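Local coordinates for protein AggB (Escherichia coli, PDB 4PHX), which forms the minor subunit of aggregative adherence fimbriae type I and probably takes part in adhesion of the bacterium to host surfaces, at residues B[27-38]-B[79-90]; B[48-56]-B[103-111]. All blocks are in the same frame, centred on the assembly; numbering follows the deposited sequence.

Contact 1: B[27-38]-B[79-90]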
loop_
_atom_site.group_PDB
_atom_site.type_symbol
_atom_site.label_atom_id
_atom_site.label_comp_id
_atom_site.label_asym_id
_atom_site.label_seq_id
_atom_site.Cartn_x
_atom_site.Cartn_y
_atom_site.Cartn_z
ATOM N N ALA B 27 -19.859 21.790 20.742
ATOM C CA ALA B 27 -21.060 21.571 21.537
ATOM C C ALA B 27 -22.172 22.479 21.043
ATOM O O ALA B 27 -21.931 23.626 20.681
ATOM C CB ALA B 27 -20.786 21.838 22.994
ATOM N N CYS B 28 -23.386 21.953 21.008
ATOM C CA CYS B 28 -24.538 22.749 20.652
ATOM C C CYS B 28 -25.642 22.584 21.690
ATOM O O CYS B 28 -26.372 21.605 21.649
ATOM C CB CYS B 28 -25.039 22.322 19.282
ATOM S SG CYS B 28 -23.847 22.688 17.984
ATOM N N ARG B 29 -25.749 23.524 22.622
ATOM C CA ARG B 29 -26.815 23.477 23.625
ATOM C C ARG B 29 -28.201 23.471 22.973
ATOM O O ARG B 29 -28.880 22.451 22.942
ATOM C CB ARG B 29 -26.706 24.656 24.597
ATOM C CG ARG B 29 -25.478 24.621 25.500
ATOM C CD ARG B 29 -25.247 23.242 26.147
ATOM N NE ARG B 29 -24.148 23.286 27.114
ATOM C CZ ARG B 29 -23.603 22.225 27.706
ATOM N NH1 ARG B 29 -24.036 20.996 27.439
ATOM N NH2 ARG B 29 -22.609 22.395 28.569
ATOM N N GLU B 30 -28.595 24.619 22.436
ATOM C CA GLU B 30 -29.906 24.803 21.808
ATOM C C GLU B 30 -30.217 23.760 20.718
ATOM O O GLU B 30 -29.308 23.093 20.219
ATOM C CB GLU B 30 -30.023 26.239 21.270
ATOM C CG GLU B 30 -29.901 27.287 22.364
ATOM C CD GLU B 30 -30.476 26.804 23.701
ATOM O OE1 GLU B 30 -31.720 26.697 23.831
ATOM O OE2 GLU B 30 -29.681 26.524 24.622
ATOM N N PRO B 31 -31.511 23.597 20.370
ATOM C CA PRO B 31 -31.883 22.614 19.348
ATOM C C PRO B 31 -31.240 22.953 18.018
ATOM O O PRO B 31 -31.073 24.131 17.699
ATOM C CB PRO B 31 -33.402 22.792 19.234
ATOM C CG PRO B 31 -33.645 24.192 19.699
ATOM C CD PRO B 31 -32.685 24.360 20.829
ATOM N N HIS B 32 -30.890 21.934 17.246
ATOM C CA HIS B 32 -30.234 22.165 15.980
ATOM C C HIS B 32 -30.325 20.904 15.141
ATOM O O HIS B 32 -30.623 19.833 15.654
ATOM C CB HIS B 32 -28.766 22.491 16.234
ATOM C CG HIS B 32 -27.991 21.341 16.793
ATOM N ND1 HIS B 32 -28.076 20.961 18.116
ATOM C CD2 HIS B 32 -27.132 20.476 16.206
ATOM C CE1 HIS B 32 -27.295 19.915 18.320
ATOM N NE2 HIS B 32 -26.708 19.603 17.178
ATOM N N ASP B 33 -30.041 21.012 13.854
ATOM C CA ASP B 33 -30.093 19.835 13.010
ATOM C C ASP B 33 -28.761 19.504 12.336
ATOM O O ASP B 33 -28.714 18.691 11.407
ATOM C CB ASP B 33 -31.199 19.977 11.962
ATOM C CG ASP B 33 -32.570 19.736 12.531
ATOM O OD1 ASP B 33 -33.023 18.571 12.541
ATOM O OD2 ASP B 33 -33.201 20.716 12.962
ATOM N N GLY B 34 -27.682 20.122 12.797
ATOM C CA GLY B 34 -26.394 19.854 12.186
ATOM C C GLY B 34 -25.219 20.643 12.722
ATOM O O GLY B 34 -25.392 21.496 13.593
ATOM N N PHE B 35 -24.025 20.321 12.222
ATOM C CA PHE B 35 -22.779 20.977 12.622
ATOM C C PHE B 35 -21.950 21.316 11.385
ATOM O O PHE B 35 -21.978 20.612 10.381
ATOM C CB PHE B 35 -21.896 20.102 13.506
ATOM C CG PHE B 35 -22.552 19.560 14.747
ATOM C CD1 PHE B 35 -23.217 18.343 14.722
ATOM C CD2 PHE B 35 -22.415 20.211 15.961
ATOM C CE1 PHE B 35 -23.785 17.818 15.890
ATOM C CE2 PHE B 35 -22.968 19.687 17.122
ATOM C CZ PHE B 35 -23.650 18.500 17.085
ATOM N N HIS B 36 -21.125 22.338 11.528
ATOM C CA HIS B 36 -20.561 23.083 10.425
ATOM C C HIS B 36 -19.288 23.651 11.005
ATOM O O HIS B 36 -19.358 24.458 11.938
ATOM C CB HIS B 36 -21.565 24.198 10.220
ATOM C CG HIS B 36 -21.220 25.184 9.162
ATOM N ND1 HIS B 36 -21.680 26.480 9.203
ATOM C CD2 HIS B 36 -20.519 25.063 8.011
ATOM C CE1 HIS B 36 -21.267 27.123 8.126
ATOM N NE2 HIS B 36 -20.556 26.288 7.390
ATOM N N ILE B 37 -18.132 23.223 10.511
ATOM C CA ILE B 37 -16.855 23.766 10.993
ATOM C C ILE B 37 -15.909 24.087 9.859
ATOM O O ILE B 37 -16.049 23.547 8.771
ATOM C CB ILE B 37 -16.099 22.787 11.939
ATOM C CG1 ILE B 37 -15.727 21.509 11.205
ATOM C CG2 ILE B 37 -16.910 22.468 13.159
ATOM C CD1 ILE B 37 -15.395 20.330 12.136
ATOM N N TRP B 38 -14.924 24.943 10.122
ATOM C CA TRP B 38 -13.863 25.184 9.159
ATOM C C TRP B 38 -12.639 25.724 9.865
ATOM O O TRP B 38 -12.710 26.073 11.049
ATOM C CB TRP B 38 -14.313 26.139 8.046
ATOM C CG TRP B 38 -14.778 27.470 8.524
ATOM C CD1 TRP B 38 -14.048 28.628 8.575
ATOM C CD2 TRP B 38 -16.087 27.803 9.021
ATOM N NE1 TRP B 38 -14.821 29.652 9.072
ATOM C CE2 TRP B 38 -16.074 29.171 9.354
ATOM C CE3 TRP B 38 -17.260 27.072 9.223
ATOM C CZ2 TRP B 38 -17.189 29.825 9.863
ATOM C CZ3 TRP B 38 -18.370 27.720 9.730
ATOM C CH2 TRP B 38 -18.330 29.083 10.049
ATOM N N GLN B 79 -20.473 29.679 3.279
ATOM C CA GLN B 79 -19.278 29.390 4.064
ATOM C C GLN B 79 -18.761 27.994 3.739
ATOM O O GLN B 79 -19.483 27.010 3.905
ATOM C CB GLN B 79 -19.593 29.484 5.562
ATOM C CG GLN B 79 -18.423 29.087 6.452
ATOM C CD GLN B 79 -17.222 30.015 6.279
ATOM O OE1 GLN B 79 -17.330 31.228 6.480
ATOM N NE2 GLN B 79 -16.076 29.446 5.908
ATOM N N ARG B 80 -17.524 27.916 3.261
ATOM C CA ARG B 80 -16.878 26.636 2.991
ATOM C C ARG B 80 -16.440 26.004 4.316
ATOM O O ARG B 80 -16.005 26.709 5.228
ATOM C CB ARG B 80 -15.663 26.819 2.068
ATOM C CG ARG B 80 -15.967 27.408 0.674
ATOM C CD ARG B 80 -14.671 27.752 -0.104
ATOM N NE ARG B 80 -14.028 28.963 0.409
ATOM C CZ ARG B 80 -12.776 29.334 0.146
ATOM N NH1 ARG B 80 -11.996 28.592 -0.628
ATOM N NH2 ARG B 80 -12.299 30.456 0.671
ATOM N N GLY B 81 -16.575 24.684 4.426
ATOM C CA GLY B 81 -16.177 23.960 5.621
ATOM C C GLY B 81 -16.571 22.506 5.502
ATOM O O GLY B 81 -16.868 22.036 4.415
ATOM N N VAL B 82 -16.577 21.777 6.607
ATOM C CA VAL B 82 -17.108 20.422 6.567
ATOM C C VAL B 82 -18.310 20.358 7.501
ATOM O O VAL B 82 -18.392 21.131 8.449
ATOM C CB VAL B 82 -16.049 19.336 6.885
ATOM C CG1 VAL B 82 -14.880 19.420 5.897
ATOM C CG2 VAL B 82 -15.541 19.482 8.298
ATOM N N TYR B 83 -19.241 19.453 7.207
ATOM C CA TYR B 83 -20.549 19.431 7.850
ATOM C C TYR B 83 -20.957 18.008 8.240
ATOM O O TYR B 83 -20.352 17.029 7.795
ATOM C CB TYR B 83 -21.621 20.051 6.932
ATOM C CG TYR B 83 -22.762 19.106 6.577
ATOM C CD1 TYR B 83 -23.968 19.143 7.270
ATOM C CD2 TYR B 83 -22.627 18.169 5.560
ATOM C CE1 TYR B 83 -25.000 18.272 6.969
ATOM C CE2 TYR B 83 -23.671 17.297 5.244
ATOM C CZ TYR B 83 -24.850 17.354 5.954
ATOM O OH TYR B 83 -25.882 16.485 5.651
ATOM N N ARG B 84 -22.000 17.922 9.060
ATOM C CA ARG B 84 -22.500 16.678 9.612
ATOM C C ARG B 84 -23.944 16.925 10.079
ATOM O O ARG B 84 -24.211 17.911 10.776
ATOM C CB ARG B 84 -21.628 16.332 10.796
ATOM C CG ARG B 84 -21.988 15.106 11.499
ATOM C CD ARG B 84 -21.117 14.963 12.714
ATOM N NE ARG B 84 -21.043 13.560 13.090
ATOM C CZ ARG B 84 -20.022 12.766 12.785
ATOM N NH1 ARG B 84 -18.969 13.253 12.128
ATOM N NH2 ARG B 84 -20.042 11.493 13.163
ATOM N N GLN B 85 -24.876 16.063 9.671
ATOM C CA GLN B 85 -26.268 16.179 10.106
ATOM C C GLN B 85 -26.349 15.628 11.500
ATOM O O GLN B 85 -25.481 14.854 11.902
ATOM C CB GLN B 85 -27.213 15.391 9.191
ATOM C CG GLN B 85 -28.718 15.476 9.542
ATOM C CD GLN B 85 -29.469 16.533 8.734
ATOM O OE1 GLN B 85 -29.487 16.496 7.499
ATOM N NE2 GLN B 85 -30.094 17.481 9.432
ATOM N N GLY B 86 -27.375 16.027 12.249
ATOM C CA GLY B 86 -27.604 15.436 13.552
ATOM C C GLY B 86 -28.181 16.392 14.569
ATOM O O GLY B 86 -27.869 17.585 14.573
ATOM N N GLU B 87 -29.019 15.859 15.449
ATOM C CA GLU B 87 -29.594 16.667 16.519
ATOM C C GLU B 87 -28.856 16.449 17.819
ATOM O O GLU B 87 -29.175 17.084 18.823
ATOM C CB GLU B 87 -31.073 16.340 16.727
ATOM C CG GLU B 87 -31.938 16.560 15.500
ATOM C CD GLU B 87 -33.350 16.044 15.705
ATOM O OE1 GLU B 87 -34.024 15.755 14.694
ATOM O OE2 GLU B 87 -33.779 15.929 16.879
ATOM N N GLU B 88 -27.878 15.548 17.815
ATOM C CA GLU B 88 -27.185 15.242 19.054
ATOM C C GLU B 88 -26.401 16.439 19.551
ATOM O O GLU B 88 -26.019 17.318 18.796
ATOM C CB GLU B 88 -26.282 13.999 18.942
ATOM C CG GLU B 88 -25.001 14.205 18.181
ATOM C CD GLU B 88 -25.159 13.821 16.732
ATOM O OE1 GLU B 88 -26.164 13.137 16.413
ATOM O OE2 GLU B 88 -24.289 14.199 15.913
ATOM N N LYS B 89 -26.152 16.446 20.838
ATOM C CA LYS B 89 -25.690 17.628 21.512
ATOM C C LYS B 89 -24.268 18.056 21.146
ATOM O O LYS B 89 -23.953 19.234 21.185
ATOM C CB LYS B 89 -25.847 17.429 23.013
ATOM C CG LYS B 89 -25.111 16.208 23.618
ATOM C CD LYS B 89 -25.613 14.787 23.202
ATOM C CE LYS B 89 -27.073 14.528 23.504
ATOM N NZ LYS B 89 -27.471 13.332 22.747
ATOM N N GLN B 90 -23.398 17.119 20.800
ATOM C CA GLN B 90 -22.043 17.518 20.458
ATOM C C GLN B 90 -21.412 16.612 19.428
ATOM O O GLN B 90 -21.978 15.587 19.088
ATOM C CB GLN B 90 -21.169 17.669 21.699
ATOM C CG GLN B 90 -20.705 16.384 22.284
ATOM C CD GLN B 90 -21.823 15.586 22.878
ATOM O OE1 GLN B 90 -22.483 14.798 22.183
ATOM N NE2 GLN B 90 -22.055 15.776 24.179
#

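Contact 2: B[48-56]-B[103-111]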
loop_
_atom_site.group_PDB
_atom_site.type_symbol
_atom_site.label_atom_id
_atom_site.label_comp_id
_atom_site.label_asym_id
_atom_site.label_seq_id
_atom_site.Cartn_x
_atom_site.Cartn_y
_atom_site.Cartn_z
ATOM N N GLY B 48 -12.499 20.975 2.878
ATOM C CA GLY B 48 -11.771 21.999 3.587
ATOM C C GLY B 48 -10.399 21.449 3.939
ATOM O O GLY B 48 -10.197 20.808 4.986
ATOM N N HIS B 49 -9.464 21.702 3.022
ATOM C CA HIS B 49 -8.054 21.385 3.168
ATOM C C HIS B 49 -7.263 22.693 3.132
ATOM O O HIS B 49 -7.529 23.569 2.306
ATOM C CB HIS B 49 -7.592 20.479 2.025
ATOM C CG HIS B 49 -8.244 19.135 2.017
ATOM N ND1 HIS B 49 -7.521 17.962 1.975
ATOM C CD2 HIS B 49 -9.551 18.776 2.048
ATOM C CE1 HIS B 49 -8.356 16.937 1.983
ATOM N NE2 HIS B 49 -9.592 17.403 2.019
ATOM N N TYR B 50 -6.266 22.805 3.998
ATOM C CA TYR B 50 -5.641 24.087 4.249
ATOM C C TYR B 50 -4.130 23.981 4.330
ATOM O O TYR B 50 -3.592 22.901 4.539
ATOM C CB TYR B 50 -6.143 24.634 5.589
ATOM C CG TYR B 50 -7.644 24.709 5.745
ATOM C CD1 TYR B 50 -8.334 25.898 5.488
ATOM C CD2 TYR B 50 -8.373 23.606 6.192
ATOM C CE1 TYR B 50 -9.715 25.978 5.653
ATOM C CE2 TYR B 50 -9.733 23.670 6.349
ATOM C CZ TYR B 50 -10.405 24.855 6.077
ATOM O OH TYR B 50 -11.762 24.915 6.244
ATOM N N ILE B 51 -3.462 25.123 4.208
ATOM C CA ILE B 51 -2.034 25.232 4.491
ATOM C C ILE B 51 -1.834 26.178 5.663
ATOM O O ILE B 51 -2.395 27.268 5.681
ATOM C CB ILE B 51 -1.266 25.806 3.281
ATOM C CG1 ILE B 51 -1.293 24.828 2.106
ATOM C CG2 ILE B 51 0.161 26.148 3.676
ATOM C CD1 ILE B 51 -0.041 23.984 2.004
ATOM N N VAL B 52 -1.019 25.794 6.628
ATOM C CA VAL B 52 -0.818 26.638 7.797
ATOM C C VAL B 52 0.635 27.057 7.963
ATOM O O VAL B 52 1.535 26.226 7.896
ATOM C CB VAL B 52 -1.265 25.912 9.087
ATOM C CG1 VAL B 52 -0.992 26.768 10.311
ATOM C CG2 VAL B 52 -2.726 25.557 9.001
ATOM N N GLN B 53 0.843 28.345 8.220
ATOM C CA GLN B 53 2.169 28.929 8.371
ATOM C C GLN B 53 2.797 28.612 9.712
ATOM O O GLN B 53 2.156 28.741 10.752
ATOM C CB GLN B 53 2.105 30.459 8.232
ATOM C CG GLN B 53 1.938 30.962 6.813
ATOM C CD GLN B 53 3.042 30.468 5.887
ATOM O OE1 GLN B 53 2.901 29.428 5.238
ATOM N NE2 GLN B 53 4.143 31.217 5.816
ATOM N N ASN B 54 4.062 28.214 9.676
ATOM C CA ASN B 54 4.900 28.213 10.862
ATOM C C ASN B 54 5.170 29.660 11.232
ATOM O O ASN B 54 5.052 30.555 10.399
ATOM C CB ASN B 54 6.221 27.516 10.550
ATOM C CG ASN B 54 7.106 27.337 11.772
ATOM O OD1 ASN B 54 7.117 28.163 12.689
ATOM N ND2 ASN B 54 7.860 26.242 11.787
ATOM N N ASN B 55 5.536 29.894 12.483
ATOM C CA ASN B 55 6.014 31.211 12.871
ATOM C C ASN B 55 7.500 31.349 12.562
ATOM O O ASN B 55 8.348 31.220 13.451
ATOM C CB ASN B 55 5.728 31.480 14.341
ATOM C CG ASN B 55 4.262 31.344 14.669
ATOM O OD1 ASN B 55 3.868 30.465 15.431
ATOM N ND2 ASN B 55 3.438 32.208 14.082
ATOM N N ARG B 56 7.777 31.566 11.276
ATOM C CA ARG B 56 9.089 31.902 10.725
ATOM C C ARG B 56 8.979 31.893 9.205
ATOM O O ARG B 56 8.532 30.906 8.618
ATOM C CB ARG B 56 10.174 30.916 11.148
ATOM C CG ARG B 56 11.336 30.859 10.159
ATOM C CD ARG B 56 12.454 29.942 10.631
ATOM N NE ARG B 56 13.343 30.595 11.592
ATOM C CZ ARG B 56 13.815 30.011 12.690
ATOM N NH1 ARG B 56 13.480 28.760 12.974
ATOM N NH2 ARG B 56 14.619 30.678 13.510
ATOM N N SER B 103 7.719 18.074 8.892
ATOM C CA SER B 103 7.318 19.175 9.748
ATOM C C SER B 103 8.511 19.980 10.228
ATOM O O SER B 103 9.294 19.529 11.067
ATOM C CB SER B 103 6.529 18.652 10.956
ATOM O OG SER B 103 7.376 17.903 11.818
ATOM N N ALA B 104 8.655 21.180 9.696
ATOM C CA ALA B 104 9.607 22.091 10.280
ATOM C C ALA B 104 9.129 22.333 11.694
ATOM O O ALA B 104 7.933 22.500 11.922
ATOM C CB ALA B 104 9.642 23.373 9.516
ATOM N N PRO B 105 10.062 22.343 12.656
ATOM C CA PRO B 105 9.725 22.647 14.049
ATOM C C PRO B 105 9.132 24.044 14.169
ATOM O O PRO B 105 9.086 24.769 13.173
ATOM C CB PRO B 105 11.084 22.593 14.761
ATOM C CG PRO B 105 12.091 22.792 13.673
ATOM C CD PRO B 105 11.506 22.126 12.472
ATOM N N GLY B 106 8.681 24.409 15.368
ATOM C CA GLY B 106 8.161 25.743 15.613
ATOM C C GLY B 106 6.727 25.707 16.092
ATOM O O GLY B 106 6.262 24.693 16.609
ATOM N N GLU B 107 6.019 26.817 15.925
ATOM C CA GLU B 107 4.617 26.876 16.335
ATOM C C GLU B 107 3.685 26.991 15.137
ATOM O O GLU B 107 4.007 27.648 14.156
ATOM C CB GLU B 107 4.380 28.033 17.306
ATOM C CG GLU B 107 4.955 27.818 18.692
ATOM C CD GLU B 107 4.744 29.021 19.598
ATOM O OE1 GLU B 107 4.396 30.106 19.084
ATOM O OE2 GLU B 107 4.930 28.881 20.823
ATOM N N TYR B 108 2.537 26.331 15.212
ATOM C CA TYR B 108 1.511 26.514 14.202
ATOM C C TYR B 108 0.186 26.814 14.889
ATOM O O TYR B 108 -0.253 26.067 15.776
ATOM C CB TYR B 108 1.366 25.273 13.334
ATOM C CG TYR B 108 2.604 24.871 12.576
ATOM C CD1 TYR B 108 2.777 25.219 11.246
ATOM C CD2 TYR B 108 3.589 24.118 13.189
ATOM C CE1 TYR B 108 3.911 24.826 10.555
ATOM C CE2 TYR B 108 4.715 23.723 12.514
ATOM C CZ TYR B 108 4.880 24.080 11.203
ATOM O OH TYR B 108 6.024 23.678 10.558
ATOM N N ILE B 109 -0.442 27.912 14.482
ATOM C CA ILE B 109 -1.721 28.313 15.046
ATOM C C ILE B 109 -2.898 27.810 14.221
ATOM O O ILE B 109 -3.099 28.207 13.077
ATOM C CB ILE B 109 -1.831 29.833 15.183
ATOM C CG1 ILE B 109 -0.742 30.365 16.108
ATOM C CG2 ILE B 109 -3.178 30.212 15.746
ATOM C CD1 ILE B 109 -0.378 31.806 15.822
ATOM N N PHE B 110 -3.683 26.924 14.812
ATOM C CA PHE B 110 -4.942 26.551 14.196
ATOM C C PHE B 110 -6.093 27.396 14.752
ATOM O O PHE B 110 -6.370 27.409 15.952
ATOM C CB PHE B 110 -5.188 25.071 14.415
ATOM C CG PHE B 110 -4.152 24.190 13.760
ATOM C CD1 PHE B 110 -3.842 24.347 12.417
ATOM C CD2 PHE B 110 -3.486 23.219 14.485
ATOM C CE1 PHE B 110 -2.898 23.535 11.807
ATOM C CE2 PHE B 110 -2.535 22.403 13.880
ATOM C CZ PHE B 110 -2.240 22.563 12.542
ATOM N N SER B 111 -6.766 28.114 13.875
ATOM C CA SER B 111 -7.929 28.852 14.296
ATOM C C SER B 111 -9.136 28.184 13.682
ATOM O O SER B 111 -9.253 28.138 12.462
ATOM C CB SER B 111 -7.832 30.302 13.841
ATOM O OG SER B 111 -9.111 30.895 13.900
#

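Contact 1: B[27-38]-B[79-90]
Phe35 pairs with Arg84 and Ile37 with Val82 in an antiparallel ladder whose strands, 34-38 and 82-85, run at 171° with their axes 4.7 Å apart. Each pair exchanges two backbone hydrogen bonds. Beyond Gly34 the ladder breaks: Gly86 N binds Asp33 O from above the carbonyl plane. The segments meet again at the Ala27-Gln90 pair, in the other sheet (strands 20-27 and 90-97), beside which Cys28 N donates to Lys89 O (2.8 Å). At the other end Gln79, with CG opposite its backbone N (chi1 175°) and a bend at chi2 (63°), lays its amide flat on the Trp38 indole, Gln79 CD 3.4 Å from Trp38 CE2. Gln79 CG makes a CH-pi contact over the six-membered ring, while a hydrogen bond from Gln79 NE2 to Arg80 O fixes the amide's rotation. Phe35 brings its edge to the loop, CZ lying 3.2 Å from Glu88 O. The His32 ring has Cys28 CB over one face and Glu87 CA over the opposite one, both toward the rim. Strand 34-39 is flanked on its other side by strand 107-117, where Asp33 and Gly34 form a classic beta bulge against Leu117 and Cys28 is disulfide-bonded to Cys116; Phe35 and Ile37 pack on Ala91 and Phe93 of the opposing sheet.

Contact 2: B[48-56]-B[103-111]
Val52 sets its CG2 methyl against the edge of the Phe110 ring, close to the ring plane and 3.5 Å from Phe110 CE1, with the two side chains crossing at about a right angle. Its other methyl, CG1, touches Ile109 O and, more loosely, Tyr108 CB. Further along, Asn54 passes obliquely by Tyr108: Asn54 CB is 3.5 Å from Tyr108 CE1, and the amide is turned 51° from the ring. With CG trans to the backbone nitrogen (chi1 -174°), the Asn54 amide extends toward the loop at 104-106. There ND2 makes a weak hydrogen bond to Tyr108 OH; its approach to Pro105 O is modelled too short for its length to be trusted. The Tyr108 hydroxyl donates to Ala104 O (2.6 Å), which lies in the ring plane and ties the phenol to the loop before its own strand. The backbones join where Asn55, the centre of an inverse gamma turn, donates its N-H to Glu107 O (N to O 3.2 Å). Tyr108 packs on Leu140, and Phe110 on both Ile138 and Leu140, of strand 134-141, extending this apolar cluster. Strands 49-53 and 107-111 belong to different sheets and cross at 133°; the contact packs an outermost strand of one sheet against an inner strand of the other, as between the two sheets of an Ig-like beta sandwich, with a short backbone link beside it.

Contacts 1 and 2 lie on opposite sides of the chain's centre, about 25 Å apart between their centres. Their segments alternate along the chain, in the order 27-38, 48-56, 79-90 and 103-111. Strands 34-39 and 107-117 are neighbours in the six-stranded sheet, which gives both contacts a common sheet. Contact 1 contributes pairs to both sheets, between strands 34-39 and 82-85 in the six-stranded one and between 20-27 and 90-97 in the five-stranded one, whereas contact 2 packs one sheet on the other through strand 49-53. The contacts also meet directly, Trp38 CB lying 3.4 Å from Tyr50 OH. Together they bind distant parts of the sequence into a single Ig-like sandwich, consistent with a fimbrial subunit fold.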